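Uncharacterized protein (Legionella longbeachae NSW150, PDB 4JZA) is a phosphoinositide phosphatase that probably hydrolyses the 3-phosphate of phosphatidylinositol 3-phosphate, and so may alter host membrane lipids during infection. Local coordinates at residues L196-H201 with W386-Q391; L384-P387 with R393-D396; K693-L698 with K747-R752; Q758-R763 with G779-F784. One frame throughout, in Å; residues are numbered along the deposited sequence.

Contact 1 of 4, residues L196-H201 with W386-Q391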
loop_
_atom_site.group_PDB
_atom_site.type_symbol
_atom_site.label_atom_id
_atom_site.label_comp_id
_atom_site.label_asym_id
_atom_site.label_seq_id
_atom_site.Cartn_x
_atom_site.Cartn_y
_atom_site.Cartn_z
ATOM N N LEU A 196 -20.979 -7.578 11.918
ATOM C CA LEU A 196 -21.972 -6.706 12.526
ATOM C C LEU A 196 -22.337 -5.500 11.703
ATOM O O LEU A 196 -21.519 -4.997 10.944
ATOM C CB LEU A 196 -21.478 -6.215 13.896
ATOM C CG LEU A 196 -21.149 -7.286 14.950
ATOM C CD1 LEU A 196 -20.782 -6.627 16.268
ATOM C CD2 LEU A 196 -22.338 -8.201 15.159
ATOM N N GLU A 197 -23.561 -5.014 11.904
ATOM C CA GLU A 197 -23.960 -3.701 11.417
ATOM C C GLU A 197 -23.351 -2.563 12.244
ATOM O O GLU A 197 -22.966 -2.750 13.392
ATOM C CB GLU A 197 -25.472 -3.582 11.447
ATOM C CG GLU A 197 -26.201 -4.432 10.416
ATOM C CD GLU A 197 -27.696 -4.144 10.383
ATOM O OE1 GLU A 197 -28.098 -2.952 10.256
ATOM O OE2 GLU A 197 -28.481 -5.108 10.507
ATOM N N GLU A 198 -23.302 -1.365 11.685
ATOM C CA GLU A 198 -22.536 -0.297 12.317
ATOM C C GLU A 198 -22.967 -0.095 13.758
ATOM O O GLU A 198 -22.112 0.047 14.614
ATOM C CB GLU A 198 -22.573 1.041 11.519
ATOM C CG GLU A 198 -21.607 2.127 12.049
ATOM C CD GLU A 198 -21.626 3.481 11.278
ATOM O OE1 GLU A 198 -21.177 4.529 11.851
ATOM O OE2 GLU A 198 -22.080 3.517 10.108
ATOM N N TYR A 199 -24.266 -0.059 14.050
ATOM C CA TYR A 199 -24.701 0.276 15.440
ATOM C C TYR A 199 -24.297 -0.822 16.428
ATOM O O TYR A 199 -24.009 -0.573 17.602
ATOM C CB TYR A 199 -26.213 0.601 15.534
ATOM C CG TYR A 199 -27.092 -0.599 15.396
ATOM C CD1 TYR A 199 -27.303 -1.160 14.166
ATOM C CD2 TYR A 199 -27.708 -1.199 16.514
ATOM C CE1 TYR A 199 -28.102 -2.286 14.009
ATOM C CE2 TYR A 199 -28.521 -2.319 16.363
ATOM C CZ TYR A 199 -28.720 -2.858 15.087
ATOM O OH TYR A 199 -29.491 -3.974 14.807
ATOM N N GLN A 200 -24.252 -2.041 15.939
ATOM C CA GLN A 200 -23.940 -3.154 16.808
ATOM C C GLN A 200 -22.452 -3.144 17.068
ATOM O O GLN A 200 -22.022 -3.413 18.178
ATOM C CB GLN A 200 -24.383 -4.484 16.183
ATOM C CG GLN A 200 -25.890 -4.621 15.939
ATOM C CD GLN A 200 -26.240 -5.924 15.220
ATOM O OE1 GLN A 200 -26.275 -6.972 15.818
ATOM N NE2 GLN A 200 -26.465 -5.852 13.945
ATOM N N HIS A 201 -21.673 -2.828 16.034
ATOM C CA HIS A 201 -20.218 -2.644 16.165
ATOM C C HIS A 201 -19.926 -1.579 17.216
ATOM O O HIS A 201 -19.009 -1.764 18.040
ATOM C CB HIS A 201 -19.586 -2.226 14.822
ATOM C CG HIS A 201 -18.127 -2.577 14.678
ATOM N ND1 HIS A 201 -17.684 -3.862 14.453
ATOM C CD2 HIS A 201 -17.017 -1.805 14.684
ATOM C CE1 HIS A 201 -16.368 -3.870 14.323
ATOM N NE2 HIS A 201 -15.939 -2.635 14.476
ATOM N N TRP A 386 -15.472 1.837 6.576
ATOM C CA TRP A 386 -15.415 1.580 7.992
ATOM C C TRP A 386 -16.452 2.418 8.700
ATOM O O TRP A 386 -16.997 3.313 8.113
ATOM C CB TRP A 386 -14.049 1.958 8.512
ATOM C CG TRP A 386 -12.984 1.059 8.116
ATOM C CD1 TRP A 386 -13.106 -0.224 7.633
ATOM C CD2 TRP A 386 -11.585 1.311 8.245
ATOM N NE1 TRP A 386 -11.843 -0.781 7.429
ATOM C CE2 TRP A 386 -10.901 0.140 7.808
ATOM C CE3 TRP A 386 -10.843 2.418 8.674
ATOM C CZ2 TRP A 386 -9.522 0.046 7.805
ATOM C CZ3 TRP A 386 -9.486 2.344 8.661
ATOM C CH2 TRP A 386 -8.825 1.152 8.231
ATOM N N PRO A 387 -16.727 2.138 9.978
ATOM C CA PRO A 387 -17.663 3.002 10.731
ATOM C C PRO A 387 -17.271 4.459 10.726
ATOM O O PRO A 387 -16.104 4.769 10.733
ATOM C CB PRO A 387 -17.545 2.470 12.172
ATOM C CG PRO A 387 -17.222 1.031 11.976
ATOM C CD PRO A 387 -16.374 0.931 10.737
ATOM N N LYS A 388 -18.248 5.351 10.781
ATOM C CA LYS A 388 -17.945 6.774 10.849
ATOM C C LYS A 388 -16.977 7.095 11.983
ATOM O O LYS A 388 -16.182 8.008 11.874
ATOM C CB LYS A 388 -19.222 7.603 10.998
ATOM C CG LYS A 388 -20.026 7.726 9.718
ATOM C CD LYS A 388 -20.897 8.979 9.721
ATOM C CE LYS A 388 -21.461 9.263 8.326
ATOM N NZ LYS A 388 -21.952 8.031 7.626
ATOM N N ALA A 389 -17.042 6.348 13.069
ATOM C CA ALA A 389 -16.242 6.686 14.233
ATOM C C ALA A 389 -14.760 6.428 14.030
ATOM O O ALA A 389 -13.953 7.199 14.502
ATOM C CB ALA A 389 -16.733 5.941 15.473
ATOM N N VAL A 390 -14.412 5.351 13.332
ATOM C CA VAL A 390 -13.011 5.062 13.038
ATOM C C VAL A 390 -12.512 6.072 12.002
ATOM O O VAL A 390 -11.356 6.488 12.000
ATOM C CB VAL A 390 -12.814 3.640 12.471
ATOM C CG1 VAL A 390 -11.377 3.441 12.028
ATOM C CG2 VAL A 390 -13.156 2.589 13.472
ATOM N N GLN A 391 -13.410 6.471 11.118
ATOM C CA GLN A 391 -13.043 7.304 10.009
ATOM C C GLN A 391 -12.626 8.640 10.550
ATOM O O GLN A 391 -11.685 9.266 10.050
ATOM C CB GLN A 391 -14.226 7.424 9.059
ATOM C CG GLN A 391 -13.845 7.067 7.653
ATOM C CD GLN A 391 -15.006 6.750 6.765
ATOM O OE1 GLN A 391 -15.779 5.854 7.065
ATOM N NE2 GLN A 391 -15.111 7.456 5.634
HETATM O O HOH W 1 -19.578 4.799 13.859
#
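The backbones come closest at Glu198 and Pro387, whose CA atoms lie 6.1 Å apart where two helices, 198-206 and 388-402, both begin. The contact joins the phosphoinositide phosphatase insertion domain to the helix that follows strand 365-374 of the large mixed sheet, and at its heart a carboxylate meets the amino-terminal turn of a helix. Pro387 occupies the N-cap position of helix 388-402, but its ring offers no polar side-chain atom; the acceptor comes instead from Glu198, almost two hundred residues earlier in the sequence. Lys388 N donates to Glu198 OE1 over 3.2 Å with an N-H...O angle of 152°, reaching the oxygen from above the carboxylate plane. The glutamate spans the gap because CG is anti to its backbone N (chi1 -171°) and the chain stays extended beyond it. On the way its CG passes the proline, 4.1 Å from Pro387 CB. A negative group placed at this helix start should be favoured by the helix dipole, and the Lys388 ammonium, though not in contact, probably adds to the attraction. His201, one turn on, packs beside the same proline: its CD2 is 3.9 Å from Pro387 CG. Gln308 of helix 308-311 touches both of these residues, while Ile269 of helix 261-270 packs on Glu198. The next amide of the turn is reached through a water, which donates to Glu198 OE1 at 2.6 Å and accepts from Ala389 N at 3.1 Å.

Contact 2 of 4, residues L384-P387 with R393-D396; sequences LNWP and RHSD
Trp386 and His394 touch across a gap that their backbones leave wide: at the closest pair of positions the CA atoms of these two residues are still 11.0 Å apart, and only the two aromatic side chains bridge it. Residues 384-387 form the irregular lead into helix 388-402, and 393-396 belong to that same helix, so the chain meets itself over eight positions. The indole presents the rim of its six-membered ring, with CZ3 3.6 Å from His394 NE2; the imidazole nitrogen lies at the indole edge, near its plane. The ring planes are inclined at 48° and the centroids stand 5.6 Å apart, an oblique pairing. Both residues send CG to the side of the backbone N, anti to the carbonyl carbon (chi1 -72° for Trp386 and -75° for His394), and in this way the two rings converge from the loop and from the helix. The contact is local to the start of helix 388-402: Pro387 is at the N-cap, and the indole of the residue before it extends alongside the helix toward His394. Around this pair Val312 and Thr344 pack on the tryptophan, while Pro346 and Thr380 touch the histidine. On the same helix, Arg393 and Asp396, either side of His394 in sequence, form salt bridges with Glu177 and with Arg454 of helix 441-454, respectively.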
loop_
_atom_site.group_PDB
_atom_site.type_symbol
_atom_site.label_atom_id
_atom_site.label_comp_id
_atom_site.label_asym_id
_atom_site.label_seq_id
_atom_site.Cartn_x
_atom_site.Cartn_y
_atom_site.Cartn_z
ATOM N N LEU A 384 -13.073 4.110 3.862
ATOM C CA LEU A 384 -14.346 4.694 3.449
ATOM C C LEU A 384 -15.538 3.760 3.681
ATOM O O LEU A 384 -16.696 4.196 3.611
ATOM C CB LEU A 384 -14.301 5.116 1.985
ATOM C CG LEU A 384 -13.228 6.151 1.637
ATOM C CD1 LEU A 384 -13.278 6.377 0.148
ATOM C CD2 LEU A 384 -13.457 7.448 2.392
ATOM N N ASN A 385 -15.264 2.493 3.956
ATOM C CA ASN A 385 -16.311 1.572 4.330
ATOM C C ASN A 385 -16.311 1.191 5.789
ATOM O O ASN A 385 -17.082 0.360 6.199
ATOM C CB ASN A 385 -16.227 0.331 3.470
ATOM C CG ASN A 385 -16.583 0.624 2.020
ATOM O OD1 ASN A 385 -17.580 1.318 1.711
ATOM N ND2 ASN A 385 -15.785 0.108 1.130
ATOM N N TRP A 386 -15.472 1.837 6.576
ATOM C CA TRP A 386 -15.415 1.580 7.992
ATOM C C TRP A 386 -16.452 2.418 8.700
ATOM O O TRP A 386 -16.997 3.313 8.113
ATOM C CB TRP A 386 -14.049 1.958 8.512
ATOM C CG TRP A 386 -12.984 1.059 8.116
ATOM C CD1 TRP A 386 -13.106 -0.224 7.633
ATOM C CD2 TRP A 386 -11.585 1.311 8.245
ATOM N NE1 TRP A 386 -11.843 -0.781 7.429
ATOM C CE2 TRP A 386 -10.901 0.140 7.808
ATOM C CE3 TRP A 386 -10.843 2.418 8.674
ATOM C CZ2 TRP A 386 -9.522 0.046 7.805
ATOM C CZ3 TRP A 386 -9.486 2.344 8.661
ATOM C CH2 TRP A 386 -8.825 1.152 8.231
ATOM N N PRO A 387 -16.727 2.138 9.978
ATOM C CA PRO A 387 -17.663 3.002 10.731
ATOM C C PRO A 387 -17.271 4.459 10.726
ATOM O O PRO A 387 -16.104 4.769 10.733
ATOM C CB PRO A 387 -17.545 2.470 12.172
ATOM C CG PRO A 387 -17.222 1.031 11.976
ATOM C CD PRO A 387 -16.374 0.931 10.737
ATOM N N ARG A 393 -11.585 9.074 13.844
ATOM C CA ARG A 393 -10.427 8.967 14.713
ATOM C C ARG A 393 -9.204 9.217 13.834
ATOM O O ARG A 393 -8.300 9.904 14.264
ATOM C CB ARG A 393 -10.366 7.601 15.402
ATOM C CG ARG A 393 -9.029 7.209 15.994
ATOM C CD ARG A 393 -8.644 8.098 17.129
ATOM N NE ARG A 393 -7.259 7.824 17.497
ATOM C CZ ARG A 393 -6.867 6.805 18.237
ATOM N NH1 ARG A 393 -7.758 5.954 18.729
ATOM N NH2 ARG A 393 -5.583 6.659 18.530
ATOM N N HIS A 394 -9.191 8.670 12.608
ATOM C CA HIS A 394 -8.144 8.961 11.616
ATOM C C HIS A 394 -8.014 10.457 11.256
ATOM O O HIS A 394 -6.919 11.041 11.355
ATOM C CB HIS A 394 -8.366 8.134 10.344
ATOM C CG HIS A 394 -7.996 6.702 10.493
ATOM N ND1 HIS A 394 -6.868 6.169 9.914
ATOM C CD2 HIS A 394 -8.580 5.691 11.176
ATOM C CE1 HIS A 394 -6.788 4.883 10.215
ATOM N NE2 HIS A 394 -7.809 4.568 10.987
ATOM N N SER A 395 -9.108 11.076 10.825
ATOM C CA SER A 395 -9.022 12.463 10.433
ATOM C C SER A 395 -8.693 13.363 11.615
ATOM O O SER A 395 -7.814 14.221 11.531
ATOM C CB SER A 395 -10.277 12.902 9.686
ATOM O OG SER A 395 -11.413 12.865 10.516
ATOM N N ASP A 396 -9.326 13.137 12.755
ATOM C CA ASP A 396 -9.045 13.988 13.935
ATOM C C ASP A 396 -7.597 13.845 14.363
ATOM O O ASP A 396 -6.870 14.828 14.532
ATOM C CB ASP A 396 -9.901 13.612 15.176
ATOM C CG ASP A 396 -11.408 13.942 15.048
ATOM O OD1 ASP A 396 -11.819 14.894 14.338
ATOM O OD2 ASP A 396 -12.180 13.216 15.718
#

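Contact 3 of 4, residues K693-L698 with K747-R752; sequences KLYDAL and KDNIIR
Tyr695 meets Asn749 with one face of its ring and Arg752 with its CE1 side and hydroxyl. Asn749 OD1 sits 3.8 Å above the plane of the Tyr695 ring, over its centre, and the amide is turned to within 19° of the ring plane. Beside it the aliphatic part of Arg752 runs past the tyrosine, bringing Arg752 CB to 3.8 Å from Tyr695 CE1. The arginine then bends at chi2 (-69°), and its NH1 ends 3.2 Å from Tyr695 OH, with the hydroxyl at the guanidinium edge near its plane. These side chains form part of the packing between helices 676-702 and 748-761 of the phosphoinositide phosphatase C-terminal domain, where CA atoms approach to 6.8 Å at Tyr695 and Asn749. In the next shell the amide is held at both ends: Asn749 ND2 is hydrogen-bonded to Thr692 OG1, and OD1 to Ser744 OG, which fixes the rotation of the group over the ring. Arg752 NH1 is hydrogen-bonded to the backbone oxygen of Ser742, in the loop before helix 748-761. One turn back, Asp748 OD1 lies 3.9 Å from Arg752 NE, a long salt bridge with the oxygen well out of the guanidinium plane.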
loop_
_atom_site.group_PDB
_atom_site.type_symbol
_atom_site.label_atom_id
_atom_site.label_comp_id
_atom_site.label_asym_id
_atom_site.label_seq_id
_atom_site.Cartn_x
_atom_site.Cartn_y
_atom_site.Cartn_z
ATOM N N LYS A 693 16.772 -41.273 -7.051
ATOM C CA LYS A 693 16.280 -42.548 -6.527
ATOM C C LYS A 693 14.932 -42.856 -7.115
ATOM O O LYS A 693 14.684 -43.973 -7.544
ATOM C CB LYS A 693 16.163 -42.538 -4.987
ATOM C CG LYS A 693 17.455 -42.268 -4.226
ATOM C CD LYS A 693 17.238 -42.259 -2.723
ATOM C CE LYS A 693 18.461 -41.730 -2.015
ATOM N NZ LYS A 693 18.581 -42.456 -0.730
ATOM N N LEU A 694 14.065 -41.859 -7.109
ATOM C CA LEU A 694 12.706 -41.992 -7.647
ATOM C C LEU A 694 12.759 -42.283 -9.128
ATOM O O LEU A 694 12.067 -43.200 -9.610
ATOM C CB LEU A 694 11.891 -40.721 -7.419
ATOM C CG LEU A 694 11.425 -40.463 -5.990
ATOM C CD1 LEU A 694 10.784 -39.087 -5.923
ATOM C CD2 LEU A 694 10.434 -41.511 -5.570
ATOM N N TYR A 695 13.618 -41.539 -9.833
ATOM C CA TYR A 695 13.825 -41.757 -11.264
ATOM C C TYR A 695 14.337 -43.173 -11.544
ATOM O O TYR A 695 13.708 -43.916 -12.271
ATOM C CB TYR A 695 14.772 -40.701 -11.849
ATOM C CG TYR A 695 14.819 -40.691 -13.352
ATOM C CD1 TYR A 695 13.942 -39.896 -14.079
ATOM C CD2 TYR A 695 15.737 -41.470 -14.043
ATOM C CE1 TYR A 695 13.970 -39.873 -15.457
ATOM C CE2 TYR A 695 15.759 -41.477 -15.426
ATOM C CZ TYR A 695 14.867 -40.685 -16.124
ATOM O OH TYR A 695 14.883 -40.699 -17.487
ATOM N N ASP A 696 15.451 -43.572 -10.966
ATOM C CA ASP A 696 15.955 -44.928 -11.259
ATOM C C ASP A 696 14.903 -46.038 -11.008
ATOM O O ASP A 696 14.642 -46.876 -11.880
ATOM C CB ASP A 696 17.274 -45.216 -10.480
ATOM C CG ASP A 696 18.399 -44.246 -10.868
ATOM O OD1 ASP A 696 18.415 -43.736 -12.027
ATOM O OD2 ASP A 696 19.243 -43.961 -9.996
ATOM N N ALA A 697 14.326 -46.059 -9.811
ATOM C CA ALA A 697 13.261 -47.025 -9.488
ATOM C C ALA A 697 12.124 -46.991 -10.503
ATOM O O ALA A 697 11.719 -48.005 -10.996
ATOM C CB ALA A 697 12.714 -46.790 -8.074
ATOM N N LEU A 698 11.648 -45.819 -10.849
ATOM C CA LEU A 698 10.617 -45.710 -11.874
ATOM C C LEU A 698 11.035 -46.167 -13.273
ATOM O O LEU A 698 10.222 -46.783 -13.997
ATOM C CB LEU A 698 10.088 -44.303 -11.923
ATOM C CG LEU A 698 8.812 -44.086 -12.712
ATOM C CD1 LEU A 698 7.656 -44.995 -12.320
ATOM C CD2 LEU A 698 8.429 -42.608 -12.563
ATOM N N LYS A 747 21.372 -33.286 -12.196
ATOM C CA LYS A 747 20.494 -32.112 -12.174
ATOM C C LYS A 747 19.276 -32.400 -13.053
ATOM O O LYS A 747 18.133 -32.071 -12.691
ATOM C CB LYS A 747 21.205 -30.838 -12.721
ATOM C CG LYS A 747 21.542 -29.736 -11.704
ATOM C CD LYS A 747 23.002 -29.746 -11.265
ATOM C CE LYS A 747 23.521 -31.164 -11.019
ATOM N NZ LYS A 747 24.821 -31.191 -10.304
ATOM N N ASP A 748 19.542 -33.007 -14.216
ATOM C CA ASP A 748 18.498 -33.303 -15.208
ATOM C C ASP A 748 17.289 -34.028 -14.580
ATOM O O ASP A 748 16.147 -33.708 -14.875
ATOM C CB ASP A 748 19.080 -34.119 -16.376
ATOM C CG ASP A 748 18.516 -33.698 -17.736
ATOM O OD1 ASP A 748 17.306 -33.374 -17.842
ATOM O OD2 ASP A 748 19.309 -33.688 -18.706
ATOM N N ASN A 749 17.567 -34.962 -13.674
ATOM C CA ASN A 749 16.545 -35.737 -12.985
ATOM C C ASN A 749 15.521 -34.908 -12.255
ATOM O O ASN A 749 14.395 -35.355 -12.106
ATOM C CB ASN A 749 17.195 -36.708 -12.008
ATOM C CG ASN A 749 17.842 -37.910 -12.705
ATOM O OD1 ASN A 749 17.673 -38.113 -13.920
ATOM N ND2 ASN A 749 18.567 -38.730 -11.929
ATOM N N ILE A 750 15.905 -33.723 -11.785
ATOM C CA ILE A 750 14.969 -32.848 -11.083
ATOM C C ILE A 750 13.894 -32.347 -12.056
ATOM O O ILE A 750 12.731 -32.326 -11.698
ATOM C CB ILE A 750 15.676 -31.660 -10.412
ATOM C CG1 ILE A 750 16.677 -32.158 -9.366
ATOM C CG2 ILE A 750 14.697 -30.736 -9.720
ATOM C CD1 ILE A 750 17.345 -31.039 -8.545
ATOM N N ILE A 751 14.283 -31.962 -13.275
ATOM C CA ILE A 751 13.320 -31.477 -14.273
ATOM C C ILE A 751 12.436 -32.638 -14.732
ATOM O O ILE A 751 11.232 -32.501 -14.910
ATOM C CB ILE A 751 13.937 -30.799 -15.562
ATOM C CG1 ILE A 751 15.448 -30.474 -15.477
ATOM C CG2 ILE A 751 13.156 -29.533 -15.922
ATOM C CD1 ILE A 751 15.821 -29.021 -15.228
ATOM N N ARG A 752 13.038 -33.793 -14.944
ATOM C CA ARG A 752 12.271 -34.990 -15.321
ATOM C C ARG A 752 11.183 -35.278 -14.267
ATOM O O ARG A 752 10.038 -35.536 -14.635
ATOM C CB ARG A 752 13.180 -36.203 -15.491
ATOM C CG ARG A 752 14.237 -36.109 -16.589
ATOM C CD ARG A 752 13.601 -36.129 -17.965
ATOM N NE ARG A 752 14.568 -35.919 -19.052
ATOM C CZ ARG A 752 15.173 -36.885 -19.743
ATOM N NH1 ARG A 752 14.939 -38.169 -19.467
ATOM N NH2 ARG A 752 16.038 -36.571 -20.709
#

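Contact 4 of 4, residues Q758-R763 with G779-F784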
loop_
_atom_site.group_PDB
_atom_site.type_symbol
_atom_site.label_atom_id
_atom_site.label_comp_id
_atom_site.label_asym_id
_atom_site.label_seq_id
_atom_site.Cartn_x
_atom_site.Cartn_y
_atom_site.Cartn_z
ATOM N N GLN A 758 3.872 -33.208 -13.201
ATOM C CA GLN A 758 2.855 -32.552 -14.033
ATOM C C GLN A 758 1.853 -33.582 -14.648
ATOM O O GLN A 758 0.622 -33.411 -14.577
ATOM C CB GLN A 758 3.497 -31.767 -15.184
ATOM C CG GLN A 758 3.685 -30.282 -14.916
ATOM C CD GLN A 758 4.834 -29.652 -15.717
ATOM O OE1 GLN A 758 5.403 -30.241 -16.636
ATOM N NE2 GLN A 758 5.168 -28.449 -15.361
ATOM N N VAL A 759 2.386 -34.637 -15.272
ATOM C CA VAL A 759 1.541 -35.679 -15.784
ATOM C C VAL A 759 0.619 -36.286 -14.714
ATOM O O VAL A 759 -0.597 -36.304 -14.880
ATOM C CB VAL A 759 2.371 -36.807 -16.353
ATOM C CG1 VAL A 759 1.450 -37.950 -16.754
ATOM C CG2 VAL A 759 3.151 -36.300 -17.566
ATOM N N VAL A 760 1.208 -36.763 -13.627
ATOM C CA VAL A 760 0.460 -37.341 -12.529
ATOM C C VAL A 760 -0.604 -36.405 -11.956
ATOM O O VAL A 760 -1.690 -36.828 -11.611
ATOM C CB VAL A 760 1.415 -37.764 -11.366
ATOM C CG1 VAL A 760 0.637 -38.073 -10.076
ATOM C CG2 VAL A 760 2.257 -38.983 -11.762
ATOM N N SER A 761 -0.271 -35.131 -11.816
ATOM C CA SER A 761 -1.197 -34.197 -11.192
ATOM C C SER A 761 -2.484 -34.043 -12.012
ATOM O O SER A 761 -3.487 -33.623 -11.460
ATOM C CB SER A 761 -0.555 -32.838 -11.116
ATOM O OG SER A 761 -0.399 -32.274 -12.434
ATOM N N GLU A 762 -2.425 -34.339 -13.330
ATOM C CA GLU A 762 -3.598 -34.330 -14.233
ATOM C C GLU A 762 -4.445 -35.625 -14.170
ATOM O O GLU A 762 -5.568 -35.639 -14.687
ATOM C CB GLU A 762 -3.159 -34.177 -15.686
ATOM C CG GLU A 762 -2.465 -32.864 -16.030
ATOM C CD GLU A 762 -1.717 -32.924 -17.372
ATOM O OE1 GLU A 762 -1.496 -34.047 -17.956
ATOM O OE2 GLU A 762 -1.347 -31.813 -17.828
ATOM N N ARG A 763 -3.907 -36.701 -13.579
ATOM C CA ARG A 763 -4.586 -37.967 -13.619
ATOM C C ARG A 763 -5.787 -37.936 -12.675
ATOM O O ARG A 763 -5.830 -37.155 -11.745
ATOM C CB ARG A 763 -3.680 -39.116 -13.195
ATOM C CG ARG A 763 -2.404 -39.294 -13.975
ATOM C CD ARG A 763 -2.668 -39.474 -15.444
ATOM N NE ARG A 763 -2.292 -38.282 -16.154
ATOM C CZ ARG A 763 -2.432 -38.096 -17.458
ATOM N NH1 ARG A 763 -2.992 -39.024 -18.215
ATOM N NH2 ARG A 763 -1.985 -36.967 -17.989
ATOM N N GLY A 779 -0.280 -43.027 -7.504
ATOM C CA GLY A 779 -0.551 -42.773 -6.080
ATOM C C GLY A 779 0.625 -42.247 -5.282
ATOM O O GLY A 779 0.515 -41.334 -4.503
ATOM N N ARG A 780 1.778 -42.847 -5.458
ATOM C CA ARG A 780 2.952 -42.416 -4.690
ATOM C C ARG A 780 3.468 -41.077 -5.137
ATOM O O ARG A 780 3.772 -40.223 -4.288
ATOM C CB ARG A 780 4.098 -43.418 -4.819
ATOM C CG ARG A 780 3.784 -44.754 -4.209
ATOM C CD ARG A 780 3.753 -44.672 -2.717
ATOM N NE ARG A 780 3.373 -45.953 -2.164
ATOM C CZ ARG A 780 3.329 -46.239 -0.868
ATOM N NH1 ARG A 780 3.637 -45.352 0.015
ATOM N NH2 ARG A 780 3.037 -47.447 -0.458
ATOM N N LEU A 781 3.625 -40.917 -6.458
ATOM C CA LEU A 781 4.038 -39.653 -7.004
ATOM C C LEU A 781 3.051 -38.584 -6.576
ATOM O O LEU A 781 3.449 -37.496 -6.188
ATOM C CB LEU A 781 4.150 -39.719 -8.506
ATOM C CG LEU A 781 5.483 -40.360 -8.900
ATOM C CD1 LEU A 781 5.519 -40.745 -10.367
ATOM C CD2 LEU A 781 6.642 -39.436 -8.615
ATOM N N ARG A 782 1.758 -38.864 -6.609
ATOM C CA ARG A 782 0.832 -37.816 -6.237
ATOM C C ARG A 782 0.976 -37.497 -4.762
ATOM O O ARG A 782 0.741 -36.365 -4.313
ATOM C CB ARG A 782 -0.589 -38.179 -6.625
ATOM C CG ARG A 782 -1.699 -37.201 -6.239
ATOM C CD ARG A 782 -3.087 -37.884 -6.399
ATOM N NE ARG A 782 -3.539 -37.626 -7.752
ATOM C CZ ARG A 782 -3.853 -38.518 -8.686
ATOM N NH1 ARG A 782 -3.926 -39.859 -8.485
ATOM N NH2 ARG A 782 -4.170 -38.031 -9.855
ATOM N N SER A 783 1.428 -38.458 -3.985
ATOM C CA SER A 783 1.610 -38.203 -2.538
ATOM C C SER A 783 2.641 -37.099 -2.234
ATOM O O SER A 783 2.618 -36.551 -1.150
ATOM C CB SER A 783 1.916 -39.486 -1.759
ATOM O OG SER A 783 3.310 -39.738 -1.601
ATOM N N PHE A 784 3.510 -36.767 -3.185
ATOM C CA PHE A 784 4.459 -35.643 -3.034
ATOM C C PHE A 784 3.875 -34.256 -3.303
ATOM O O PHE A 784 4.518 -33.266 -2.987
ATOM C CB PHE A 784 5.652 -35.784 -3.983
ATOM C CG PHE A 784 6.519 -36.946 -3.701
ATOM C CD1 PHE A 784 7.351 -36.950 -2.613
ATOM C CD2 PHE A 784 6.532 -38.007 -4.545
ATOM C CE1 PHE A 784 8.186 -38.020 -2.360
ATOM C CE2 PHE A 784 7.353 -39.092 -4.303
ATOM C CZ PHE A 784 8.186 -39.094 -3.208
#
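The carboxyl-terminal parts of two successive helices, 748-761 and 772-782, pack together in the phosphoinositide phosphatase C-terminal domain, Val760 against Leu781 and Arg782. The valine divides its two methyls between them: CG2 lies 3.8 Å from Leu781 CB, while CG1 reaches 3.7 Å from Arg782 CB. Beyond its CB, Arg782 continues past the valine and bends at chi3 (-90°), which carries the guanidinium to the backbone oxygens of Val760 and Arg763. There Arg782 NH2 is 2.7 Å from Arg763 O and 3.3 Å from Val760 O, but its N-H directions suit neither, so neither pair counts as a hydrogen bond. In this pair of sequential helices a positive group beside the carboxyl-terminal part of the first probably gains from the carbonyl oxygens there; its firm polar partner is Glu765 of the connecting loop, which forms a salt bridge with Arg782 NE. The Arg763 side chain folds back onto the preceding helical residues: its NE donates to Val759 O over 2.9 Å at 161°, from above the carbonyl plane. Glu762 N reaches that oxygen from the opposite face, so two donors grip Val759 O. Leu781 also touches Trp805 of helix 794-817.

Overall arrangement
The four contacts fall into two distant pairs. Contacts 1 and 2 share Trp386, Pro387 and helix 388-402, with centres about 9 Å apart; contacts 3 and 4 share helix 748-761, with centres about 14 Å apart, and meet where Leu694 packs on Phe784 and Leu698 on Leu781. About 49 to 58 Å separates the centres of one pair from those of the other. Only contact 3 is buried; the rest are partly so. Chemistry follows place: contact 1, between the insertion domain and the sheet-bearing part, uses a carboxylate and water, contact 2 pairs two aromatic rings obliquely within one short stretch, and the C-terminal pair combines helix packing with arginines.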